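Local atomic coordinates of MdbA protein (Corynebacterium matruchotii ATCC 14266, PDB entry 6BO0), a protein that probably catalyses the formation of disulfide bonds in exported proteins, as a thiol-disulfide oxidoreductase of the DsbA family with a thioredoxin fold. Residues S105-V108 with Y109-R113; E7-A10 with E11-E15; K187-K190 with E191-T194. One frame throughout, in Å; residues are numbered along the deposited sequence. Where two conformers were deposited one is given.

Interaction 1. Residues S105-V108 with Y109-R113; sequences SAQV and YWNFR
S105 and Y109 open the first turn of helix 106-118, a worked example of how a helix begins. The amide N of Y109 gives to S105 O at 2.9 Å, and W110 N to A106 O, N111 N to Q107 O and F112 N to V108 O continue the same i to i+4 pattern; all four are fairly straight, the F112 one least so at 156°.

The S105 side chain caps the start. S105 is the N-cap, and its OG accepts from V108 N at 3.1 Å, so an amide of the first turn that has no preceding helical carbonyl is still satisfied.

Among the side chains, Q107 and N111 run side by side, with CG of Q107 3.7 Å from ND2 of N111. The polar ends of N111 and W110 both turn to E15 of the N-terminal segment. The aromatic and aliphatic groups spread over other neighbours: V108 and F112, one turn apart, both pack on I100 of helix 89-103. Y109 and W110 hold CG anti to the backbone N (chi1 174° and 180°), which carries their rings away from the first turn, Y109 onto A101 and I76, W110 onto M63. The chemistry thus implies a helix start in which the cap and the i to i+4 bonds serve the amides from V108 onward, while its side chains tie it to several neighbouring elements.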
ATOM      1  N   SER A 105     -12.820   3.020  -0.966  1.00 14.72           N
ATOM      2  CA  SER A 105     -12.772   2.621  -2.360  1.00 15.17           C
ATOM      3  C   SER A 105     -11.337   2.334  -2.820  1.00 15.22           C
ATOM      4  O   SER A 105     -10.340   2.844  -2.286  1.00 14.88           O
ATOM      5  CB  SER A 105     -13.365   3.698  -3.273  1.00 16.72           C
ATOM      6  OG  SER A 105     -12.521   4.837  -3.294  1.00 17.64           O
ATOM      7  N   ALA A 106     -11.251   1.510  -3.851  1.00 16.23           N
ATOM      8  CA  ALA A 106      -9.991   1.220  -4.501  1.00 15.76           C
ATOM      9  C   ALA A 106      -9.317   2.484  -5.000  1.00 14.77           C
ATOM     10  O   ALA A 106      -8.083   2.645  -4.900  1.00 15.24           O
ATOM     11  CB  ALA A 106     -10.199   0.246  -5.661  1.00 17.73           C
ATOM     12  N   GLN A 107     -10.116   3.431  -5.487  1.00 16.26           N
ATOM     13  CA  GLN A 107      -9.558   4.639  -6.029  1.00 15.87           C
ATOM     14  C   GLN A 107      -8.875   5.488  -4.923  1.00 13.74           C
ATOM     15  O   GLN A 107      -7.769   6.038  -5.106  1.00 14.68           O
ATOM     16  CB  GLN A 107     -10.625   5.435  -6.748  1.00 18.90           C
ATOM     17  CG  GLN A 107     -10.071   6.649  -7.408  1.00 22.19           C
ATOM     18  CD  GLN A 107     -11.033   7.181  -8.430  1.00 27.94           C
ATOM     19  OE1 GLN A 107     -11.486   8.309  -8.330  1.00 39.54           O
ATOM     20  NE2 GLN A 107     -11.398   6.349  -9.397  1.00 28.33           N
ATOM     21  N   VAL A 108      -9.564   5.657  -3.802  1.00 13.04           N
ATOM     22  CA  VAL A 108      -8.993   6.428  -2.702  1.00 12.23           C
ATOM     23  C   VAL A 108      -7.764   5.706  -2.157  1.00 11.59           C
ATOM     24  O   VAL A 108      -6.736   6.337  -1.877  1.00 12.02           O
ATOM     25  CB  VAL A 108     -10.059   6.698  -1.624  1.00 13.07           C
ATOM     26  CG1 VAL A 108      -9.443   7.410  -0.429  1.00 13.15           C
ATOM     27  CG2 VAL A 108     -11.177   7.536  -2.177  1.00 14.64           C
ATOM     28  N   TYR A 109      -7.846   4.386  -2.028  1.00 11.70           N
ATOM     29  CA  TYR A 109      -6.699   3.609  -1.574  1.00 11.18           C
ATOM     30  C   TYR A 109      -5.484   3.825  -2.481  1.00 11.43           C
ATOM     31  O   TYR A 109      -4.374   4.091  -2.012  1.00 11.30           O
ATOM     32  CB  TYR A 109      -7.042   2.117  -1.492  1.00 11.94           C
ATOM     33  CG  TYR A 109      -5.812   1.306  -1.166  1.00 11.22           C
ATOM     34  CD1 TYR A 109      -5.255   1.314   0.101  1.00 11.15           C
ATOM     35  CD2 TYR A 109      -5.153   0.594  -2.141  1.00 13.14           C
ATOM     36  CE1 TYR A 109      -4.089   0.612   0.392  1.00 11.11           C
ATOM     37  CE2 TYR A 109      -3.976  -0.094  -1.874  1.00 12.89           C
ATOM     38  CZ  TYR A 109      -3.455  -0.092  -0.612  1.00 11.70           C
ATOM     39  OH  TYR A 109      -2.296  -0.784  -0.377  1.00 12.80           O
ATOM     40  N   TRP A 110      -5.694   3.668  -3.783  1.00 11.62           N
ATOM     41  CA  TRP A 110      -4.604   3.780  -4.735  1.00 11.99           C
ATOM     42  C   TRP A 110      -3.932   5.147  -4.659  1.00 11.70           C
ATOM     43  O   TRP A 110      -2.700   5.259  -4.604  1.00 12.64           O
ATOM     44  CB  TRP A 110      -5.151   3.532  -6.146  1.00 13.34           C
ATOM     45  CG  TRP A 110      -4.122   3.623  -7.195  1.00 14.09           C
ATOM     46  CD1 TRP A 110      -3.794   4.722  -7.940  1.00 16.56           C
ATOM     47  CD2 TRP A 110      -3.224   2.601  -7.593  1.00 15.63           C
ATOM     48  NE1 TRP A 110      -2.757   4.441  -8.791  1.00 18.02           N
ATOM     49  CE2 TRP A 110      -2.393   3.140  -8.599  1.00 16.03           C
ATOM     50  CE3 TRP A 110      -3.046   1.278  -7.218  1.00 15.98           C
ATOM     51  CZ2 TRP A 110      -1.403   2.395  -9.208  1.00 17.99           C
ATOM     52  CZ3 TRP A 110      -2.060   0.546  -7.840  1.00 20.55           C
ATOM     53  CH2 TRP A 110      -1.264   1.106  -8.816  1.00 18.41           C
ATOM     54  N   ASN A 111      -4.747   6.191  -4.664  1.00 11.96           N
ATOM     55  CA  ASN A 111      -4.206   7.538  -4.603  1.00 12.34           C
ATOM     56  C   ASN A 111      -3.519   7.846  -3.265  1.00 11.75           C
ATOM     57  O   ASN A 111      -2.485   8.518  -3.230  1.00 11.94           O
ATOM     58  CB  ASN A 111      -5.272   8.578  -4.935  1.00 14.24           C
ATOM     59  CG  ASN A 111      -5.608   8.607  -6.402  1.00 15.12           C
ATOM     60  OD1 ASN A 111      -4.715   8.710  -7.231  1.00 15.99           O
ATOM     61  ND2 ASN A 111      -6.884   8.485  -6.734  1.00 18.36           N
ATOM     62  N   PHE A 112      -4.067   7.326  -2.167  1.00 10.82           N
ATOM     63  CA  PHE A 112      -3.463   7.522  -0.853  1.00 10.58           C
ATOM     64  C   PHE A 112      -2.123   6.799  -0.757  1.00 10.79           C
ATOM     65  O   PHE A 112      -1.151   7.356  -0.243  1.00 10.50           O
ATOM     66  CB  PHE A 112      -4.430   7.072   0.232  1.00 10.82           C
ATOM     67  CG  PHE A 112      -4.065   7.530   1.615  1.00  9.85           C
ATOM     68  CD1 PHE A 112      -4.425   8.779   2.055  1.00 10.77           C
ATOM     69  CD2 PHE A 112      -3.385   6.700   2.485  1.00 10.76           C
ATOM     70  CE1 PHE A 112      -4.122   9.204   3.336  1.00 11.27           C
ATOM     71  CE2 PHE A 112      -3.112   7.105   3.786  1.00 11.02           C
ATOM     72  CZ  PHE A 112      -3.474   8.367   4.189  1.00 11.27           C
ATOM     73  N   ARG A 113      -2.068   5.575  -1.274  1.00 10.96           N
ATOM     74  CA  ARG A 113      -0.800   4.835  -1.285  1.00 11.85           C
ATOM     75  C   ARG A 113       0.245   5.576  -2.109  1.00 11.82           C
ATOM     76  O   ARG A 113       1.407   5.692  -1.697  1.00 12.14           O
ATOM     77  CB  ARG A 113      -1.012   3.412  -1.802  1.00 12.15           C
ATOM     78  CG  ARG A 113       0.268   2.637  -2.010  1.00 12.15           C
ATOM     79  CD  ARG A 113       0.034   1.200  -2.406  1.00 11.90           C
ATOM     80  NE  ARG A 113       1.300   0.529  -2.719  1.00 12.62           N
ATOM     81  CZ  ARG A 113       1.911   0.559  -3.898  1.00 12.58           C
ATOM     82  NH1 ARG A 113       1.373   1.174  -4.932  1.00 14.20           N
ATOM     83  NH2 ARG A 113       3.097  -0.017  -4.028  1.00 14.05           N
TER

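Interaction 2. Residues E7-A10 with E11-E15; sequences EKFA and ETYNE
K8 O is gripped by two backbone donors at once. E11 N reaches it at 3.0 Å from well above the carbonyl plane, while T12 N approaches in that plane at 3.3 Å; both bonds are bent, and the T12 one is the longer. The hydroxyl of T12 also lies close, with OG1 3.2 Å from K8 O, but its proton has another acceptor within reach and the bond is not settled. One carbonyl thus serves both an i+3 and an i+4 donor. The next bond is simpler: Y13 N gives to F9 O at 2.9 Å and is nearly straight, although Y13 is already the first residue to leave helical backbone angles.

The same two residues make the aromatic contact. F9 and Y13 lie alongside each other one turn apart and form a T-shaped pair, planes at 85° and centroids 5.5 Å apart, in which the edge of Y13 addresses the face of F9. CE2 of Y13 stands over the F9 ring toward its rim, and CD2 touches CB of F9 at 4.0 Å. Both rings have CG anti to their own carbonyl carbon (chi1 -78° for F9), which sends them off the same side of the turn. The methyl of T12 covers part of one face of Y13, near the rim of that ring.

This N-terminal turn rests on two helices: F9 packs on M115 of helix 106-118 and M135 of helix 129-138, A10 meets I138 of the latter, and Y13 lies along T114, M115 and T118 of the former, its hydroxyl hydrogen-bonded to E119.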
ATOM      1  N   GLU A   7      -3.632  20.763   0.561  1.00 22.23           N
ATOM      2  CA  GLU A   7      -4.900  20.954  -0.142  0.60 25.26           C
ATOM      3  C   GLU A   7      -4.759  20.571  -1.613  1.00 27.45           C
ATOM      4  O   GLU A   7      -5.692  19.973  -2.194  1.00 28.42           O
ATOM      5  CB  GLU A   7      -5.411  22.386   0.014  0.60 28.81           C
ATOM      6  CG  GLU A   7      -6.039  22.663   1.378  0.60 36.26           C
ATOM      7  CD  GLU A   7      -7.216  21.750   1.701  0.60 41.31           C
ATOM      8  OE1 GLU A   7      -7.974  21.393   0.774  0.60 45.20           O
ATOM      9  OE2 GLU A   7      -7.394  21.386   2.884  0.60 43.63           O
ATOM     10  N   LYS A   8      -3.586  20.879  -2.189  1.00 26.93           N
ATOM     11  CA  LYS A   8      -3.340  20.606  -3.618  0.60 28.82           C
ATOM     12  C   LYS A   8      -3.125  19.138  -3.998  1.00 22.55           C
ATOM     13  O   LYS A   8      -3.099  18.816  -5.223  1.00 27.69           O
ATOM     14  CB  LYS A   8      -2.185  21.467  -4.156  0.60 37.44           C
ATOM     15  CG  LYS A   8      -2.618  22.833  -4.686  0.60 43.30           C
ATOM     16  CD  LYS A   8      -3.290  23.714  -3.637  0.60 44.97           C
ATOM     17  CE  LYS A   8      -4.814  23.661  -3.696  0.60 45.79           C
ATOM     18  NZ  LYS A   8      -5.452  24.679  -2.819  0.60 49.23           N
ATOM     19  N   PHE A   9      -2.993  18.258  -3.002  1.00 22.20           N
ATOM     20  CA  PHE A   9      -2.852  16.853  -3.199  1.00 23.47           C
ATOM     21  C   PHE A   9      -4.037  16.345  -3.959  1.00 19.81           C
ATOM     22  O   PHE A   9      -3.895  15.362  -4.631  1.00 21.46           O
ATOM     23  CB  PHE A   9      -2.760  16.121  -1.827  1.00 21.65           C
ATOM     24  CG  PHE A   9      -1.405  16.208  -1.150  1.00 19.94           C
ATOM     25  CD1 PHE A   9      -0.383  17.006  -1.685  1.00 28.02           C
ATOM     26  CD2 PHE A   9      -1.162  15.505   0.013  1.00 22.83           C
ATOM     27  CE1 PHE A   9       0.856  17.093  -1.062  1.00 28.29           C
ATOM     28  CE2 PHE A   9       0.072  15.606   0.651  1.00 27.63           C
ATOM     29  CZ  PHE A   9       1.085  16.380   0.109  1.00 30.18           C
ATOM     30  N   ALA A  10      -5.218  16.983  -3.837  1.00 20.72           N
ATOM     31  CA  ALA A  10      -6.409  16.466  -4.522  1.00 23.82           C
ATOM     32  C   ALA A  10      -6.249  16.497  -6.052  1.00 21.90           C
ATOM     33  O   ALA A  10      -6.850  15.699  -6.765  1.00 29.04           O
ATOM     34  CB  ALA A  10      -7.646  17.252  -4.096  1.00 26.30           C
ATOM     35  N   GLU A  11      -5.445  17.441  -6.533  1.00 22.80           N
ATOM     36  CA  GLU A  11      -5.117  17.542  -7.961  1.00 24.84           C
ATOM     37  C   GLU A  11      -4.006  16.577  -8.332  1.00 22.34           C
ATOM     38  O   GLU A  11      -3.992  16.026  -9.421  1.00 26.85           O
ATOM     39  CB  GLU A  11      -4.672  18.969  -8.333  1.00 29.05           C
ATOM     40  CG  GLU A  11      -5.687  20.072  -8.064  1.00 36.26           C
ATOM     41  CD  GLU A  11      -5.138  21.501  -8.273  1.00 45.42           C
ATOM     42  OE1 GLU A  11      -3.913  21.692  -8.512  1.00 40.84           O
ATOM     43  OE2 GLU A  11      -5.937  22.466  -8.200  1.00 58.22           O
ATOM     44  N   THR A  12      -3.064  16.399  -7.424  1.00 20.73           N
ATOM     45  CA  THR A  12      -1.860  15.637  -7.689  1.00 20.69           C
ATOM     46  C   THR A  12      -2.103  14.125  -7.692  1.00 20.01           C
ATOM     47  O   THR A  12      -1.563  13.420  -8.550  1.00 25.15           O
ATOM     48  CB  THR A  12      -0.767  16.034  -6.667  1.00 21.73           C
ATOM     49  OG1 THR A  12      -0.582  17.457  -6.718  1.00 22.99           O
ATOM     50  CG2 THR A  12       0.553  15.383  -6.974  1.00 22.60           C
ATOM     51  N   TYR A  13      -2.902  13.653  -6.732  1.00 17.01           N
ATOM     52  CA  TYR A  13      -3.141  12.245  -6.511  1.00 17.52           C
ATOM     53  C   TYR A  13      -4.600  11.940  -6.804  1.00 17.99           C
ATOM     54  O   TYR A  13      -5.411  11.774  -5.903  1.00 19.71           O
ATOM     55  CB  TYR A  13      -2.731  11.884  -5.076  1.00 17.20           C
ATOM     56  CG  TYR A  13      -1.285  12.258  -4.805  1.00 16.64           C
ATOM     57  CD1 TYR A  13      -0.245  11.572  -5.407  1.00 18.33           C
ATOM     58  CD2 TYR A  13      -0.969  13.308  -3.960  1.00 17.15           C
ATOM     59  CE1 TYR A  13       1.077  11.936  -5.200  1.00 19.27           C
ATOM     60  CE2 TYR A  13       0.343  13.664  -3.732  1.00 16.54           C
ATOM     61  CZ  TYR A  13       1.365  12.975  -4.354  1.00 17.52           C
ATOM     62  OH  TYR A  13       2.672  13.347  -4.128  1.00 20.34           O
ATOM     63  N   ASN A  14      -4.907  11.877  -8.101  1.00 18.95           N
ATOM     64  CA  ASN A  14      -6.281  11.823  -8.549  1.00 20.96           C
ATOM     65  C   ASN A  14      -6.489  10.908  -9.728  1.00 19.88           C
ATOM     66  O   ASN A  14      -7.272  11.196 -10.629  1.00 23.69           O
ATOM     67  CB  ASN A  14      -6.783  13.226  -8.891  1.00 25.16           C
ATOM     68  CG  ASN A  14      -8.288  13.294  -8.971  1.00 32.68           C
ATOM     69  OD1 ASN A  14      -9.009  12.736  -8.131  1.00 40.09           O
ATOM     70  ND2 ASN A  14      -8.773  13.977  -9.986  1.00 39.90           N
ATOM     71  N   GLU A  15      -5.799   9.788  -9.704  1.00 17.58           N
ATOM     72  CA  GLU A  15      -5.991   8.778 -10.720  0.60 18.42           C
ATOM     73  C   GLU A  15      -7.299   8.049 -10.559  1.00 19.21           C
ATOM     74  O   GLU A  15      -7.835   7.952  -9.451  1.00 21.24           O
ATOM     75  CB  GLU A  15      -4.895   7.762 -10.623  0.60 20.50           C
ATOM     76  CG  GLU A  15      -3.548   8.303 -10.999  0.60 22.21           C
ATOM     77  CD  GLU A  15      -2.555   7.182 -11.013  0.60 26.15           C
ATOM     78  OE1 GLU A  15      -2.585   6.418 -11.996  0.60 32.53           O
ATOM     79  OE2 GLU A  15      -1.815   7.032 -10.008  0.60 26.65           O
TER

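Interaction 3. Residues K187-K190 with E191-T194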
ATOM      1  N   LYS A 187       7.345 -17.096  -6.621  1.00 18.11           N
ATOM      2  CA  LYS A 187       8.765 -17.073  -6.954  0.60 18.36           C
ATOM      3  C   LYS A 187       9.266 -15.634  -6.798  1.00 16.89           C
ATOM      4  O   LYS A 187       8.704 -14.717  -7.399  1.00 15.68           O
ATOM      5  CB  LYS A 187       8.956 -17.568  -8.388  0.60 20.93           C
ATOM      6  CG  LYS A 187       8.637 -19.044  -8.590  0.60 28.21           C
ATOM      7  CD  LYS A 187       9.062 -19.495  -9.979  0.60 34.66           C
ATOM      8  CE  LYS A 187       8.658 -20.928 -10.269  0.60 40.15           C
ATOM      9  NZ  LYS A 187       8.897 -21.272 -11.699  0.60 46.54           N
ATOM     10  N   GLU A 188      10.347 -15.453  -6.041  1.00 15.84           N
ATOM     11  CA  GLU A 188      10.885 -14.126  -5.833  1.00 15.55           C
ATOM     12  C   GLU A 188      11.516 -13.586  -7.091  1.00 15.83           C
ATOM     13  O   GLU A 188      12.269 -14.297  -7.783  1.00 18.20           O
ATOM     14  CB  GLU A 188      11.899 -14.053  -4.687  1.00 17.65           C
ATOM     15  CG  GLU A 188      12.231 -12.585  -4.395  1.00 18.86           C
ATOM     16  CD  GLU A 188      13.028 -12.287  -3.146  1.00 20.73           C
ATOM     17  OE1 GLU A 188      13.294 -13.186  -2.331  1.00 23.20           O
ATOM     18  OE2 GLU A 188      13.361 -11.085  -2.993  1.00 21.60           O
ATOM     19  N   ILE A 189      11.240 -12.327  -7.397  1.00 15.26           N
ATOM     20  CA  ILE A 189      11.806 -11.650  -8.557  1.00 16.36           C
ATOM     21  C   ILE A 189      13.108 -10.964  -8.166  1.00 18.38           C
ATOM     22  O   ILE A 189      13.170 -10.267  -7.173  1.00 22.19           O
ATOM     23  CB  ILE A 189      10.790 -10.631  -9.115  1.00 17.26           C
ATOM     24  CG1 ILE A 189       9.468 -11.332  -9.458  1.00 18.15           C
ATOM     25  CG2 ILE A 189      11.348  -9.913 -10.338  1.00 19.76           C
ATOM     26  CD1 ILE A 189       9.619 -12.561 -10.344  1.00 20.48           C
ATOM     27  N   LYS A 190      14.134 -11.161  -8.977  1.00 20.23           N
ATOM     28  CA  LYS A 190      15.476 -10.631  -8.701  1.00 22.74           C
ATOM     29  C   LYS A 190      15.601  -9.125  -8.905  1.00 21.48           C
ATOM     30  O   LYS A 190      16.253  -8.439  -8.120  1.00 29.14           O
ATOM     31  CB  LYS A 190      16.501 -11.345  -9.598  1.00 27.89           C
ATOM     32  CG  LYS A 190      16.600 -12.838  -9.336  1.00 41.45           C
ATOM     33  CD  LYS A 190      17.800 -13.466 -10.040  1.00 52.08           C
ATOM     34  CE  LYS A 190      17.781 -14.987  -9.935  1.00 60.84           C
ATOM     35  NZ  LYS A 190      17.577 -15.468  -8.536  1.00 63.60           N
ATOM     36  N   GLU A 191      15.027  -8.622  -9.986  1.00 19.26           N
ATOM     37  CA  GLU A 191      15.059  -7.205 -10.329  1.00 20.91           C
ATOM     38  C   GLU A 191      13.633  -6.693 -10.220  1.00 18.94           C
ATOM     39  O   GLU A 191      12.846  -6.731 -11.180  1.00 18.71           O
ATOM     40  CB  GLU A 191      15.623  -6.975 -11.738  1.00 26.53           C
ATOM     41  CG  GLU A 191      15.792  -5.510 -12.115  1.00 31.56           C
ATOM     42  CD  GLU A 191      16.474  -5.337 -13.462  1.00 44.10           C
ATOM     43  OE1 GLU A 191      17.664  -4.976 -13.453  1.00 59.88           O
ATOM     44  OE2 GLU A 191      15.835  -5.571 -14.522  1.00 46.06           O
ATOM     45  N   ASN A 192      13.289  -6.204  -9.034  1.00 18.45           N
ATOM     46  CA  ASN A 192      11.914  -5.806  -8.776  1.00 18.55           C
ATOM     47  C   ASN A 192      11.427  -4.698  -9.662  1.00 16.75           C
ATOM     48  O   ASN A 192      10.263  -4.646  -9.982  1.00 17.51           O
ATOM     49  CB  ASN A 192      11.777  -5.303  -7.335  1.00 22.17           C
ATOM     50  CG  ASN A 192      11.909  -6.385  -6.355  1.00 21.11           C
ATOM     51  OD1 ASN A 192      12.372  -6.180  -5.226  1.00 24.27           O
ATOM     52  ND2 ASN A 192      11.594  -7.601  -6.797  1.00 22.78           N
ATOM     53  N   ALA A 193      12.344  -3.788 -10.017  1.00 18.81           N
ATOM     54  CA  ALA A 193      11.997  -2.580 -10.751  1.00 23.39           C
ATOM     55  C   ALA A 193      11.380  -2.881 -12.101  1.00 20.06           C
ATOM     56  O   ALA A 193      10.686  -2.014 -12.642  1.00 23.48           O
ATOM     57  CB  ALA A 193      13.230  -1.706 -10.928  1.00 27.75           C
ATOM     58  N   THR A 194      11.632  -4.080 -12.653  1.00 17.45           N
ATOM     59  CA  THR A 194      11.091  -4.456 -13.949  1.00 18.28           C
ATOM     60  C   THR A 194      10.105  -5.621 -13.842  1.00 16.69           C
ATOM     61  O   THR A 194       9.809  -6.275 -14.844  1.00 17.32           O
ATOM     62  CB  THR A 194      12.227  -4.782 -14.954  1.00 19.79           C
ATOM     63  OG1 THR A 194      12.928  -5.939 -14.500  1.00 21.94           O
ATOM     64  CG2 THR A 194      13.226  -3.622 -15.105  1.00 21.80           C
TER
HETATM   65  O   HOH W   1      12.169  -9.159  -4.664  1.00 17.48           O
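After the edge strand 187-188 the chain turns into a short 3-10 segment, 192-193. I189 keeps extended backbone angles (-90°/133°), whereas K190 drops to helical values, and this bends the path so that I189 O and the N192 side chain end up on the same side of the turn. Further on, T194 N gives to E191 O at 3.3 Å, closing a tight turn across the 3-10 segment.

N192 has CG anti to its carbonyl carbon (chi1 -70°), which swings the amide back over I189: its ND2 comes to 3.1 Å from I189 O and lies 3.9 Å from CB of the same residue. A water molecule also links the two segments. It accepts from N192 ND2 at 2.7 Å and lies within donating distance of both E188 OE2 (2.8 Å) and I189 O (2.9 Å). E188 OE2 is also held by a salt bridge to R181. The methyl CG2 of I189 lies against the E191 backbone, 3.6 Å from E191 O, while the rest of I189 faces I184, W195 and Q198. V182 of strand 181-184 bonds to the I189 backbone and touches the N192 side chain. Within the second segment, the hydroxyl OG1 of T194 gives to E191 OE2 at 2.9 Å, on the anti lone pair of that oxygen.

Chemically, one water accepts from the N192 amide and is placed to donate to the E188 carboxylate and I189 O, not necessarily to both at once, while the arginine bridge probably helps to keep the carboxylate charged and in place.

Interactions 1 and 2 are 12 Å apart between centres and touch directly. E15 is the joint: its backbone N lies 2.9 Å from N111 OD1 and its OE2 3.0 Å from W110 NE1, both probable hydrogen bonds, so the N-terminal segment is tied to helix 106-118. Interaction 3 stands apart at the sheet edge, its centre 24 Å from that of interaction 1, across the chain's centre, and 30 Å from that of interaction 2. None of the three contains the C-X-X-C motif, probably the redox site, which begins at C49, here oxidised to S-hydroxycysteine. Interaction 1 packs on helix 51-68, which starts within that motif, through W110 and R113, with D60 and M63 among the partners.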